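Local coordinates for protein trehalose-6-phosphate phosphatase (Candida albicans, PDB 5DXI) that is a magnesium-binding phosphatase domain of the HAD clan, with a beryllium trifluoride ion held in its pocket, at residues Arg23-Asp28 against Asp54-Asp59; Ala73-Trp78 against Lys100-Leu105; Cys92-Ile97 against Val195-Leu200; Leu229-Asp234 against Glu292-Leu297. One frame throughout, in Å; residues are numbered along the deposited sequence.

Interaction 1 of 4, residues Arg23-Asp28 against Asp54-Asp59. With MG (magnesium ion), chain E; BEF (beryllium trifluoride ion), chain F.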
loop_
_atom_site.group_PDB
_atom_site.type_symbol
_atom_site.label_atom_id
_atom_site.label_comp_id
_atom_site.label_asym_id
_atom_site.label_seq_id
_atom_site.Cartn_x
_atom_site.Cartn_y
_atom_site.Cartn_z
ATOM N N ARG A 23 -10.821 1.976 15.015
ATOM C CA ARG A 23 -10.383 2.539 13.763
ATOM C C ARG A 23 -9.137 1.837 13.253
ATOM O O ARG A 23 -8.205 1.576 14.019
ATOM C CB ARG A 23 -10.135 4.022 13.970
ATOM C CG ARG A 23 -11.313 4.673 14.705
ATOM C CD ARG A 23 -11.236 6.157 14.610
ATOM N NE ARG A 23 -12.185 6.874 15.461
ATOM C CZ ARG A 23 -11.851 7.549 16.557
ATOM N NH1 ARG A 23 -10.587 7.576 16.963
ATOM N NH2 ARG A 23 -12.788 8.180 17.255
ATOM N N LEU A 24 -9.108 1.552 11.958
ATOM C CA LEU A 24 -7.945 0.922 11.339
ATOM C C LEU A 24 -7.494 1.719 10.124
ATOM O O LEU A 24 -8.226 1.840 9.117
ATOM C CB LEU A 24 -8.261 -0.519 10.937
ATOM C CG LEU A 24 -7.181 -1.332 10.226
ATOM C CD1 LEU A 24 -5.954 -1.547 11.116
ATOM C CD2 LEU A 24 -7.759 -2.669 9.771
ATOM N N PHE A 25 -6.290 2.265 10.220
ATOM C CA PHE A 25 -5.670 3.002 9.132
ATOM C C PHE A 25 -4.687 2.116 8.373
ATOM O O PHE A 25 -3.803 1.483 8.979
ATOM C CB PHE A 25 -4.948 4.248 9.673
ATOM C CG PHE A 25 -5.876 5.263 10.292
ATOM C CD1 PHE A 25 -6.474 6.243 9.512
ATOM C CD2 PHE A 25 -6.183 5.212 11.647
ATOM C CE1 PHE A 25 -7.340 7.171 10.078
ATOM C CE2 PHE A 25 -7.052 6.133 12.218
ATOM C CZ PHE A 25 -7.627 7.119 11.431
ATOM N N LEU A 26 -4.825 2.099 7.050
ATOM C CA LEU A 26 -4.028 1.245 6.179
ATOM C C LEU A 26 -3.337 2.100 5.132
ATOM O O LEU A 26 -3.888 2.383 4.051
ATOM C CB LEU A 26 -4.914 0.194 5.516
ATOM C CG LEU A 26 -5.755 -0.596 6.514
ATOM C CD1 LEU A 26 -6.988 -1.219 5.819
ATOM C CD2 LEU A 26 -4.913 -1.660 7.207
ATOM N N PHE A 27 -2.117 2.512 5.451
ATOM C CA PHE A 27 -1.433 3.516 4.643
ATOM C C PHE A 27 -0.345 2.948 3.773
ATOM O O PHE A 27 0.628 2.375 4.266
ATOM C CB PHE A 27 -0.779 4.606 5.506
ATOM C CG PHE A 27 -1.737 5.390 6.343
ATOM C CD1 PHE A 27 -3.063 5.571 5.936
ATOM C CD2 PHE A 27 -1.303 5.998 7.518
ATOM C CE1 PHE A 27 -3.940 6.319 6.707
ATOM C CE2 PHE A 27 -2.177 6.745 8.292
ATOM C CZ PHE A 27 -3.501 6.907 7.888
ATOM N N ASP A 28 -0.493 3.163 2.478
ATOM C CA ASP A 28 0.647 3.137 1.596
ATOM C C ASP A 28 1.648 4.226 2.021
ATOM O O ASP A 28 1.227 5.237 2.582
ATOM C CB ASP A 28 0.208 3.393 0.177
ATOM C CG ASP A 28 1.328 3.288 -0.755
ATOM O OD1 ASP A 28 2.005 2.274 -0.588
ATOM O OD2 ASP A 28 1.571 4.188 -1.581
ATOM N N ASP A 54 1.877 10.498 15.319
ATOM C CA ASP A 54 1.938 10.523 16.782
ATOM C C ASP A 54 0.557 10.746 17.395
ATOM O O ASP A 54 0.114 9.978 18.250
ATOM C CB ASP A 54 2.913 11.599 17.275
ATOM C CG ASP A 54 3.146 11.531 18.778
ATOM O OD1 ASP A 54 3.154 10.405 19.332
ATOM O OD2 ASP A 54 3.324 12.599 19.403
ATOM N N VAL A 55 -0.141 11.776 16.930
ATOM C CA VAL A 55 -1.459 12.086 17.479
ATOM C C VAL A 55 -2.448 10.961 17.209
ATOM O O VAL A 55 -3.197 10.543 18.101
ATOM C CB VAL A 55 -2.033 13.390 16.900
ATOM C CG1 VAL A 55 -3.444 13.623 17.434
ATOM C CG2 VAL A 55 -1.133 14.561 17.235
ATOM N N LEU A 56 -2.450 10.461 15.981
ATOM C CA LEU A 56 -3.380 9.392 15.640
ATOM C C LEU A 56 -3.074 8.110 16.414
ATOM O O LEU A 56 -3.985 7.476 16.952
ATOM C CB LEU A 56 -3.357 9.132 14.134
ATOM C CG LEU A 56 -3.985 10.235 13.275
ATOM C CD1 LEU A 56 -4.039 9.792 11.826
ATOM C CD2 LEU A 56 -5.363 10.628 13.773
ATOM N N SER A 57 -1.795 7.744 16.514
ATOM C CA SER A 57 -1.438 6.501 17.194
ATOM C C SER A 57 -1.643 6.598 18.707
ATOM O O SER A 57 -1.741 5.573 19.388
ATOM C CB SER A 57 0.016 6.103 16.908
ATOM O OG SER A 57 0.934 7.048 17.436
ATOM N N SER A 58 -1.738 7.817 19.228
ATOM C CA SER A 58 -1.871 8.007 20.676
ATOM C C SER A 58 -3.259 7.659 21.178
ATOM O O SER A 58 -3.440 7.298 22.346
ATOM C CB SER A 58 -1.539 9.447 21.047
ATOM O OG SER A 58 -0.170 9.716 20.793
ATOM N N ASP A 59 -4.231 7.746 20.275
ATOM C CA ASP A 59 -5.604 7.363 20.566
ATOM C C ASP A 59 -5.703 5.841 20.537
ATOM O O ASP A 59 -5.455 5.214 19.507
ATOM C CB ASP A 59 -6.559 8.012 19.553
ATOM C CG ASP A 59 -8.025 7.875 19.941
ATOM O OD1 ASP A 59 -8.394 6.934 20.680
ATOM O OD2 ASP A 59 -8.819 8.725 19.488
HETATM MG MG MG E . 2.918 4.077 -3.192
HETATM BE BE BEF F . 3.491 2.277 -0.951
HETATM F F1 BEF F . 4.090 0.816 -1.747
HETATM F F2 BEF F . 4.354 3.249 -2.147
HETATM F F3 BEF F . 4.880 2.445 0.129
HETATM O O HOH W 1 2.328 2.217 -3.959
HETATM O O HOH W 2 4.033 4.536 -4.821
#

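Interaction 2 of 4, residues Ala73-Trp78 against Lys100-Leu105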
loop_
_atom_site.group_PDB
_atom_site.type_symbol
_atom_site.label_atom_id
_atom_site.label_comp_id
_atom_site.label_asym_id
_atom_site.label_seq_id
_atom_site.Cartn_x
_atom_site.Cartn_y
_atom_site.Cartn_z
ATOM N N ALA A 73 14.247 -2.775 6.044
ATOM C CA ALA A 73 15.275 -1.843 6.516
ATOM C C ALA A 73 14.788 -0.397 6.426
ATOM O O ALA A 73 14.875 0.349 7.393
ATOM C CB ALA A 73 16.567 -2.029 5.725
ATOM N N PHE A 74 14.238 -0.019 5.272
ATOM C CA PHE A 74 13.725 1.336 5.090
ATOM C C PHE A 74 12.628 1.659 6.114
ATOM O O PHE A 74 12.675 2.691 6.788
ATOM C CB PHE A 74 13.182 1.510 3.663
ATOM C CG PHE A 74 12.798 2.924 3.333
ATOM C CD1 PHE A 74 13.747 3.814 2.850
ATOM C CD2 PHE A 74 11.496 3.366 3.519
ATOM C CE1 PHE A 74 13.408 5.123 2.545
ATOM C CE2 PHE A 74 11.147 4.662 3.229
ATOM C CZ PHE A 74 12.105 5.555 2.733
ATOM N N LEU A 75 11.651 0.760 6.231
ATOM C CA LEU A 75 10.507 0.977 7.102
ATOM C C LEU A 75 10.923 1.025 8.566
ATOM O O LEU A 75 10.398 1.820 9.343
ATOM C CB LEU A 75 9.454 -0.119 6.881
ATOM C CG LEU A 75 8.827 -0.133 5.481
ATOM C CD1 LEU A 75 7.894 -1.340 5.375
ATOM C CD2 LEU A 75 8.097 1.177 5.134
ATOM N N GLU A 76 11.869 0.174 8.939
ATOM C CA GLU A 76 12.376 0.190 10.297
ATOM C C GLU A 76 13.040 1.551 10.556
ATOM O O GLU A 76 12.805 2.187 11.584
ATOM C CB GLU A 76 13.360 -0.965 10.509
ATOM C CG GLU A 76 13.563 -1.376 11.957
ATOM C CD GLU A 76 12.404 -2.187 12.498
ATOM O OE1 GLU A 76 12.250 -3.366 12.089
ATOM O OE2 GLU A 76 11.645 -1.644 13.334
ATOM N N LYS A 77 13.836 2.007 9.593
ATOM C CA LYS A 77 14.538 3.273 9.718
ATOM C C LYS A 77 13.596 4.458 9.917
ATOM O O LYS A 77 13.721 5.207 10.887
ATOM C CB LYS A 77 15.404 3.512 8.481
ATOM C CG LYS A 77 16.193 4.818 8.508
ATOM C CD LYS A 77 16.975 5.017 7.213
ATOM C CE LYS A 77 18.277 4.243 7.189
ATOM N NZ LYS A 77 19.048 4.476 5.931
ATOM N N TRP A 78 12.626 4.601 9.023
ATOM C CA TRP A 78 11.815 5.813 9.008
ATOM C C TRP A 78 10.473 5.704 9.713
ATOM O O TRP A 78 9.866 6.728 9.985
ATOM C CB TRP A 78 11.613 6.269 7.572
ATOM C CG TRP A 78 12.884 6.693 6.936
ATOM C CD1 TRP A 78 13.524 6.088 5.898
ATOM C CD2 TRP A 78 13.689 7.823 7.301
ATOM N NE1 TRP A 78 14.675 6.774 5.584
ATOM C CE2 TRP A 78 14.795 7.846 6.428
ATOM C CE3 TRP A 78 13.572 8.824 8.272
ATOM C CZ2 TRP A 78 15.798 8.819 6.511
ATOM C CZ3 TRP A 78 14.558 9.801 8.337
ATOM C CH2 TRP A 78 15.654 9.789 7.460
ATOM N N LYS A 100 8.632 -7.677 18.105
ATOM C CA LYS A 100 10.059 -7.425 18.100
ATOM C C LYS A 100 10.671 -7.945 16.814
ATOM O O LYS A 100 11.672 -7.439 16.336
ATOM C CB LYS A 100 10.689 -8.148 19.315
ATOM C CG LYS A 100 9.838 -8.085 20.609
ATOM C CD LYS A 100 8.696 -9.144 20.566
ATOM C CE LYS A 100 7.870 -9.243 21.837
ATOM N NZ LYS A 100 7.048 -10.488 21.846
ATOM N N GLU A 101 9.982 -8.894 16.205
ATOM C CA GLU A 101 10.368 -9.405 14.898
ATOM C C GLU A 101 9.239 -9.460 13.902
ATOM O O GLU A 101 8.059 -9.432 14.249
ATOM C CB GLU A 101 11.014 -10.790 14.943
ATOM C CG GLU A 101 12.530 -10.736 15.007
ATOM C CD GLU A 101 13.125 -10.269 13.657
ATOM O OE1 GLU A 101 12.480 -10.464 12.588
ATOM O OE2 GLU A 101 14.245 -9.713 13.662
ATOM N N TRP A 102 9.655 -9.486 12.646
ATOM C CA TRP A 102 8.777 -9.578 11.506
ATOM C C TRP A 102 8.323 -11.013 11.315
ATOM O O TRP A 102 9.011 -11.943 11.719
ATOM C CB TRP A 102 9.514 -9.139 10.254
ATOM C CG TRP A 102 9.971 -7.720 10.275
ATOM C CD1 TRP A 102 11.045 -7.208 10.960
ATOM C CD2 TRP A 102 9.394 -6.631 9.553
ATOM N NE1 TRP A 102 11.163 -5.858 10.715
ATOM C CE2 TRP A 102 10.166 -5.479 9.849
ATOM C CE3 TRP A 102 8.303 -6.513 8.675
ATOM C CZ2 TRP A 102 9.875 -4.226 9.312
ATOM C CZ3 TRP A 102 8.020 -5.254 8.126
ATOM C CH2 TRP A 102 8.806 -4.133 8.448
ATOM N N VAL A 103 7.171 -11.179 10.688
ATOM C CA VAL A 103 6.761 -12.464 10.138
ATOM C C VAL A 103 7.040 -12.462 8.632
ATOM O O VAL A 103 6.639 -11.532 7.928
ATOM C CB VAL A 103 5.263 -12.738 10.383
ATOM C CG1 VAL A 103 4.838 -14.042 9.716
ATOM C CG2 VAL A 103 4.956 -12.776 11.872
ATOM N N ASN A 104 7.742 -13.478 8.137
ATOM C CA ASN A 104 7.928 -13.632 6.694
ATOM C C ASN A 104 6.826 -14.485 6.100
ATOM O O ASN A 104 6.911 -15.709 6.145
ATOM C CB ASN A 104 9.293 -14.264 6.365
ATOM C CG ASN A 104 9.549 -14.352 4.860
ATOM O OD1 ASN A 104 8.691 -14.005 4.056
ATOM N ND2 ASN A 104 10.746 -14.788 4.481
ATOM N N LEU A 105 5.829 -13.849 5.487
ATOM C CA LEU A 105 4.699 -14.600 4.938
ATOM C C LEU A 105 5.097 -15.404 3.703
ATOM O O LEU A 105 4.349 -16.272 3.253
ATOM C CB LEU A 105 3.522 -13.668 4.610
ATOM C CG LEU A 105 2.719 -12.979 5.732
ATOM C CD1 LEU A 105 3.514 -11.991 6.564
ATOM C CD2 LEU A 105 1.495 -12.292 5.132
#

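Interaction 3 of 4, residues Cys92-Ile97 against Val195-Leu200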
loop_
_atom_site.group_PDB
_atom_site.type_symbol
_atom_site.label_atom_id
_atom_site.label_comp_id
_atom_site.label_asym_id
_atom_site.label_seq_id
_atom_site.Cartn_x
_atom_site.Cartn_y
_atom_site.Cartn_z
ATOM N N CYS A 92 5.027 -9.325 1.707
ATOM C CA CYS A 92 5.895 -10.438 2.085
ATOM C C CYS A 92 6.186 -10.486 3.580
ATOM O O CYS A 92 6.411 -11.570 4.136
ATOM C CB CYS A 92 7.207 -10.382 1.302
ATOM S SG CYS A 92 6.960 -10.661 -0.477
ATOM N N PHE A 93 6.156 -9.329 4.241
ATOM C CA PHE A 93 6.527 -9.256 5.662
ATOM C C PHE A 93 5.532 -8.435 6.458
ATOM O O PHE A 93 4.968 -7.489 5.929
ATOM C CB PHE A 93 7.928 -8.642 5.846
ATOM C CG PHE A 93 9.028 -9.406 5.168
ATOM C CD1 PHE A 93 9.346 -9.162 3.844
ATOM C CD2 PHE A 93 9.741 -10.373 5.857
ATOM C CE1 PHE A 93 10.353 -9.876 3.221
ATOM C CE2 PHE A 93 10.750 -11.089 5.239
ATOM C CZ PHE A 93 11.064 -10.839 3.927
ATOM N N MET A 94 5.325 -8.798 7.723
ATOM C CA MET A 94 4.469 -8.037 8.642
ATOM C C MET A 94 5.153 -7.861 9.985
ATOM O O MET A 94 5.826 -8.775 10.455
ATOM C CB MET A 94 3.132 -8.742 8.889
ATOM C CG MET A 94 2.146 -8.667 7.791
ATOM S SD MET A 94 0.603 -9.490 8.266
ATOM C CE MET A 94 -0.176 -8.281 9.327
ATOM N N LYS A 95 4.952 -6.719 10.630
ATOM C CA LYS A 95 5.425 -6.589 12.001
ATOM C C LYS A 95 4.413 -5.828 12.855
ATOM O O LYS A 95 4.163 -4.635 12.643
ATOM C CB LYS A 95 6.809 -5.918 12.059
ATOM C CG LYS A 95 7.408 -5.969 13.482
ATOM C CD LYS A 95 8.807 -5.379 13.585
ATOM C CE LYS A 95 8.766 -3.866 13.549
ATOM N NZ LYS A 95 9.946 -3.251 14.229
ATOM N N ASP A 96 3.828 -6.539 13.814
ATOM C CA ASP A 96 2.872 -5.963 14.751
ATOM C C ASP A 96 3.480 -4.825 15.556
ATOM O O ASP A 96 4.699 -4.774 15.768
ATOM C CB ASP A 96 2.339 -7.030 15.703
ATOM C CG ASP A 96 1.199 -7.826 15.103
ATOM O OD1 ASP A 96 0.138 -7.217 14.857
ATOM O OD2 ASP A 96 1.349 -9.056 14.901
ATOM N N ILE A 97 2.616 -3.929 16.024
ATOM C CA ILE A 97 3.043 -2.763 16.785
ATOM C C ILE A 97 3.810 -3.153 18.052
ATOM O O ILE A 97 4.835 -2.547 18.394
ATOM C CB ILE A 97 1.832 -1.884 17.139
ATOM C CG1 ILE A 97 1.217 -1.340 15.845
ATOM C CG2 ILE A 97 2.251 -0.734 18.038
ATOM C CD1 ILE A 97 -0.026 -0.463 16.027
ATOM N N VAL A 195 -4.277 -6.648 4.175
ATOM C CA VAL A 195 -5.470 -5.931 4.577
ATOM C C VAL A 195 -6.516 -6.907 5.150
ATOM O O VAL A 195 -7.133 -6.631 6.183
ATOM C CB VAL A 195 -6.058 -5.139 3.399
ATOM C CG1 VAL A 195 -7.448 -4.667 3.739
ATOM C CG2 VAL A 195 -5.136 -3.952 3.075
ATOM N N LYS A 196 -6.677 -8.057 4.501
ATOM C CA LYS A 196 -7.576 -9.103 5.016
ATOM C C LYS A 196 -7.152 -9.559 6.421
ATOM O O LYS A 196 -7.993 -9.712 7.312
ATOM C CB LYS A 196 -7.622 -10.295 4.050
ATOM C CG LYS A 196 -8.475 -11.471 4.515
ATOM C CD LYS A 196 -8.737 -12.460 3.365
ATOM C CE LYS A 196 -7.501 -13.287 3.022
ATOM N NZ LYS A 196 -7.686 -14.129 1.794
ATOM N N ARG A 197 -5.853 -9.756 6.626
ATOM C CA ARG A 197 -5.362 -10.218 7.920
ATOM C C ARG A 197 -5.536 -9.183 9.024
ATOM O O ARG A 197 -5.599 -9.537 10.206
ATOM C CB ARG A 197 -3.893 -10.622 7.824
ATOM C CG ARG A 197 -3.685 -11.945 7.105
ATOM C CD ARG A 197 -2.207 -12.182 6.888
ATOM N NE ARG A 197 -1.951 -13.382 6.096
ATOM C CZ ARG A 197 -1.165 -14.368 6.510
ATOM N NH1 ARG A 197 -0.573 -14.279 7.691
ATOM N NH2 ARG A 197 -0.963 -15.432 5.749
ATOM N N LEU A 198 -5.629 -7.917 8.635
ATOM C CA LEU A 198 -5.730 -6.819 9.596
ATOM C C LEU A 198 -7.166 -6.440 9.881
ATOM O O LEU A 198 -7.510 -6.082 11.010
ATOM C CB LEU A 198 -4.970 -5.596 9.093
ATOM C CG LEU A 198 -3.449 -5.725 9.052
ATOM C CD1 LEU A 198 -2.807 -4.480 8.417
ATOM C CD2 LEU A 198 -2.866 -5.985 10.460
ATOM N N VAL A 199 -8.000 -6.504 8.847
ATOM C CA VAL A 199 -9.399 -6.129 8.963
ATOM C C VAL A 199 -10.227 -7.252 9.590
ATOM O O VAL A 199 -10.985 -7.028 10.536
ATOM C CB VAL A 199 -9.980 -5.764 7.593
ATOM C CG1 VAL A 199 -11.506 -5.724 7.630
ATOM C CG2 VAL A 199 -9.399 -4.444 7.108
ATOM N N LEU A 200 -10.081 -8.462 9.065
ATOM C CA LEU A 200 -10.846 -9.590 9.589
ATOM C C LEU A 200 -10.090 -10.186 10.755
ATOM O O LEU A 200 -9.564 -11.294 10.664
ATOM C CB LEU A 200 -11.087 -10.639 8.509
ATOM C CG LEU A 200 -11.876 -10.141 7.298
ATOM C CD1 LEU A 200 -11.994 -11.254 6.279
ATOM C CD2 LEU A 200 -13.256 -9.610 7.699
#

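Interaction 4 of 4, residues Leu229-Asp234 against Glu292-Leu297. With MG (magnesium ion), chain E.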
loop_
_atom_site.group_PDB
_atom_site.type_symbol
_atom_site.label_atom_id
_atom_site.label_comp_id
_atom_site.label_asym_id
_atom_site.label_seq_id
_atom_site.Cartn_x
_atom_site.Cartn_y
_atom_site.Cartn_z
ATOM N N LEU A 229 -9.682 3.367 6.920
ATOM C CA LEU A 229 -9.244 4.326 5.911
ATOM C C LEU A 229 -7.979 3.803 5.252
ATOM O O LEU A 229 -6.966 3.550 5.919
ATOM C CB LEU A 229 -9.002 5.707 6.513
ATOM C CG LEU A 229 -8.353 6.736 5.588
ATOM C CD1 LEU A 229 -9.241 6.993 4.359
ATOM C CD2 LEU A 229 -8.066 8.048 6.334
ATOM N N CYS A 230 -8.051 3.633 3.942
ATOM C CA CYS A 230 -6.961 3.023 3.196
ATOM C C CYS A 230 -6.558 3.920 2.038
ATOM O O CYS A 230 -7.400 4.287 1.208
ATOM C CB CYS A 230 -7.383 1.645 2.687
ATOM S SG CYS A 230 -6.189 0.771 1.650
ATOM N N LEU A 231 -5.272 4.265 1.982
ATOM C CA LEU A 231 -4.752 5.172 0.967
ATOM C C LEU A 231 -3.592 4.564 0.187
ATOM O O LEU A 231 -2.696 3.953 0.781
ATOM C CB LEU A 231 -4.298 6.485 1.608
ATOM C CG LEU A 231 -5.418 7.316 2.240
ATOM C CD1 LEU A 231 -4.920 7.940 3.546
ATOM C CD2 LEU A 231 -5.932 8.387 1.262
ATOM N N GLY A 232 -3.609 4.740 -1.134
ATOM C CA GLY A 232 -2.516 4.284 -1.981
ATOM C C GLY A 232 -2.542 4.895 -3.374
ATOM O O GLY A 232 -3.563 5.417 -3.818
ATOM N N ASP A 233 -1.412 4.819 -4.068
ATOM C CA ASP A 233 -1.214 5.588 -5.287
ATOM C C ASP A 233 -0.873 4.732 -6.489
ATOM O O ASP A 233 -0.827 5.239 -7.604
ATOM C CB ASP A 233 -0.082 6.615 -5.085
ATOM C CG ASP A 233 1.301 5.957 -5.012
ATOM O OD1 ASP A 233 2.236 6.443 -5.689
ATOM O OD2 ASP A 233 1.452 4.946 -4.286
ATOM N N ASP A 234 -0.598 3.445 -6.280
ATOM C CA ASP A 234 -0.042 2.663 -7.381
ATOM C C ASP A 234 -0.747 1.323 -7.529
ATOM O O ASP A 234 -1.683 1.014 -6.791
ATOM C CB ASP A 234 1.465 2.462 -7.192
ATOM C CG ASP A 234 2.222 2.421 -8.511
ATOM O OD1 ASP A 234 1.579 2.327 -9.578
ATOM O OD2 ASP A 234 3.474 2.468 -8.479
ATOM N N GLU A 292 -3.414 16.750 4.706
ATOM C CA GLU A 292 -4.489 17.658 5.114
ATOM C C GLU A 292 -5.619 16.859 5.732
ATOM O O GLU A 292 -6.089 17.169 6.830
ATOM C CB GLU A 292 -5.026 18.467 3.927
ATOM C CG GLU A 292 -4.032 19.437 3.304
ATOM C CD GLU A 292 -4.568 20.087 2.037
ATOM O OE1 GLU A 292 -5.704 19.756 1.608
ATOM O OE2 GLU A 292 -3.839 20.916 1.447
ATOM N N THR A 293 -6.018 15.794 5.036
ATOM C CA THR A 293 -7.116 14.947 5.480
ATOM C C THR A 293 -6.772 14.224 6.773
ATOM O O THR A 293 -7.591 14.162 7.697
ATOM C CB THR A 293 -7.510 13.903 4.394
ATOM O OG1 THR A 293 -7.849 14.572 3.176
ATOM C CG2 THR A 293 -8.693 13.080 4.850
ATOM N N LEU A 294 -5.572 13.653 6.847
ATOM C CA LEU A 294 -5.181 12.965 8.077
ATOM C C LEU A 294 -5.033 13.985 9.218
ATOM O O LEU A 294 -5.420 13.719 10.372
ATOM C CB LEU A 294 -3.887 12.157 7.865
ATOM C CG LEU A 294 -3.998 11.035 6.818
ATOM C CD1 LEU A 294 -2.691 10.272 6.677
ATOM C CD2 LEU A 294 -5.140 10.074 7.162
ATOM N N GLY A 295 -4.469 15.144 8.888
ATOM C CA GLY A 295 -4.364 16.246 9.831
ATOM C C GLY A 295 -5.721 16.657 10.373
ATOM O O GLY A 295 -5.878 16.908 11.567
ATOM N N LEU A 296 -6.708 16.703 9.482
ATOM C CA LEU A 296 -8.082 17.006 9.857
ATOM C C LEU A 296 -8.604 16.022 10.893
ATOM O O LEU A 296 -9.142 16.417 11.928
ATOM C CB LEU A 296 -8.990 16.969 8.620
ATOM C CG LEU A 296 -10.474 17.215 8.902
ATOM C CD1 LEU A 296 -10.673 18.680 9.289
ATOM C CD2 LEU A 296 -11.392 16.791 7.740
ATOM N N LEU A 297 -8.435 14.732 10.615
ATOM C CA LEU A 297 -8.855 13.705 11.552
ATOM C C LEU A 297 -8.096 13.842 12.863
ATOM O O LEU A 297 -8.645 13.611 13.939
ATOM C CB LEU A 297 -8.615 12.307 10.977
ATOM C CG LEU A 297 -9.276 11.938 9.647
ATOM C CD1 LEU A 297 -8.981 10.480 9.313
ATOM C CD2 LEU A 297 -10.762 12.190 9.726
HETATM MG MG MG E . 2.918 4.077 -3.192
HETATM O O HOH W 2 4.033 4.536 -4.821
HETATM O O HOH W 1 2.328 2.217 -3.959
#

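Interaction 1 of 4, residues Arg23-Asp28 against Asp54-Asp59
The first beta-alpha-beta unit of the HAD core, made of strand 23-27, helix 47-58 and strand 62-67, sets Arg23 against Asp59 and Phe25 against Leu56. Arg23 NH1 donates to Asp59 OD2 over 3.3 Å in a salt bridge whose N-H...O angle is 153°. OD2 lies in the guanidinium plane at its edge, whereas NH1 stands 64° out of the carboxylate plane; the two planes are themselves nearly perpendicular. Both ends have further partners: NH1 also bonds Asn62 OD1, NE bonds Ser20 OG, and Asp59 OD1 accepts from Lys61 N. Deeper in, Leu56 CD1 sits over one face of the Phe25 ring, 4.5 Å from CZ. As in HAD proteins generally, this strand leads at its C-terminal end into the DxDx(T/V) motif. Its first aspartate, Asp28, has CG opposite the backbone N (chi1 -176°), and its carboxylate is shared: OD1 is bonded to beryllium at 1.5 Å, while OD2 binds the magnesium ion at 2.1 Å and accepts from Thr32 OG1.

Interaction 2 of 4, residues Ala73-Trp78 against Lys100-Leu105
Glu76 of helix 72-79 and Trp102, next to strand 103-104, meet through one side-chain hydrogen bond: Trp102 NE1 donates to Glu76 OE1 at 3.0 Å, with an N-H...O angle of 146°. The indole approaches OE1 nearly in line with the C-O bond. Relative to the ring, the oxygen lies close to the edge but tilted somewhat out of plane, and the carboxylate stands almost at right angles to the indole. Glu76 reaches this place by a bent route. Its CG leaves on the side opposite the backbone N (chi1 -158°), and a turn at chi2 (76°) brings the carboxylate round, so the side chain passes the indole in the opposing direction. Further round the ring edge, Leu75 CD1 comes near the indole plane, 4.3 Å from Trp102 CH2. The backbone of Trp102 is tied locally, its N donating to Glu101 OE1 at 3.0 Å from above the carboxylate plane. The other oxygen of Glu76, OE2, forms a salt bridge with Lys95 NZ, so that with the indole bond each carboxylate oxygen has a partner, which should limit rotation of the group. The contact thus joins helix 72-79 to the edge of the mixed sheet, where Trp102 also packs on Phe93 and Lys95 of strand 93-95 and on Leu86 and Ala88 of strand 85-88.

Interaction 3 of 4, residues Cys92-Ile97 against Val195-Leu200
Apolar helix-on-sheet packing joins Met94 of strand 93-95 to Leu198 and Arg197 near the C-terminal end of helix 191-199. The strand belongs to the extended side of the mixed HAD-type sheet, where strands 85-88, 93-95 and 103-104 run antiparallel in turn. Segment 195-200 follows after 97 intervening residues, which include the separate four-stranded antiparallel sheet that begins at strand 132-135. A classic beta bulge, with Cys92 and Phe93 both facing Ala88, immediately precedes Met94. The Met94 CB points at the helix, and the chain continues straight through chi2 (-178°) before bending at chi3 (78°), which turns the methyl towards Leu198. At the shoulder of that bend, SD lies 4.1 Å from Arg197 CD, so the arginine contributes aliphatic carbon here. Its NE makes a long, weak ion pair with Glu193 OE1. Trp65 of strand 62-67 touches both Met94 and Leu198, and Leu198 also rests on Leu24 and Leu26 of strand 23-27, which places the contact over several strands of one sheet face. The Leu198 side chain slides past the methionine in the opposing direction, its CD2 being 3.7 Å from Met94 CE and its CG 4.2 Å from the same methyl.

Interaction 4 of 4, residues Leu229-Asp234 against Glu292-Leu297
Leu229 carries CG opposite its backbone N (chi1 172°), whereas Leu294 and Leu297 carry theirs opposite the carbonyl carbon, and these settings turn the methyls of strand and helix towards each other. Leu229 CD2 is the shared point: it lies 3.7 Å from Leu294 CD2 and 4.0 Å from Leu297 CD1. Two residues further along the strand, Leu231 CD1 reaches Leu294 CD2 at 4.2 Å. The axes of strand 229-232 and helix 292-297 run close to antiparallel, at 159°, with a nearest approach of 12.0 Å. Leu13 of helix 10-19 and Phe25 of strand 23-27 also pack on Leu229, within the buried layer between sheet and helices. Past the strand end, Asp233 holds CG between its backbone N and carbonyl carbon (chi1 72°). Its OD2 binds the magnesium ion at 2.0 Å, while OD1 forms a salt bridge with Lys179 NZ. A parallel strand packed under a helix and delivering a metal-binding aspartate beyond its C-terminal end, here beside Asp28 and Asp30, is characteristic of the HAD active site.

Interactions 1 and 4 share the metal site: their centres are 10 Å apart, Leu26 N probably bonds Leu229 O at 2.8 Å between neighbouring strands, and Asp28 OD2 and Asp233 OD2 approach to 2.8 Å because both bind the magnesium ion. Interaction 3 covers strand 23-27 from its other face, with Leu26 CD2 3.7 Å from Leu198 CD1, while Phe27 CZ meets Leu294 CD2 of interaction 4 at 3.6 Å. Interactions 2 and 3 cross along the chain and are joined, besides the bond from Glu76 to Lys95, by a probable Leu105 N to Cys92 O bond of 2.7 Å. Interaction 2 still nears the pocket, the Leu75 side chain lying about 6 Å from the beryllium trifluoride ion.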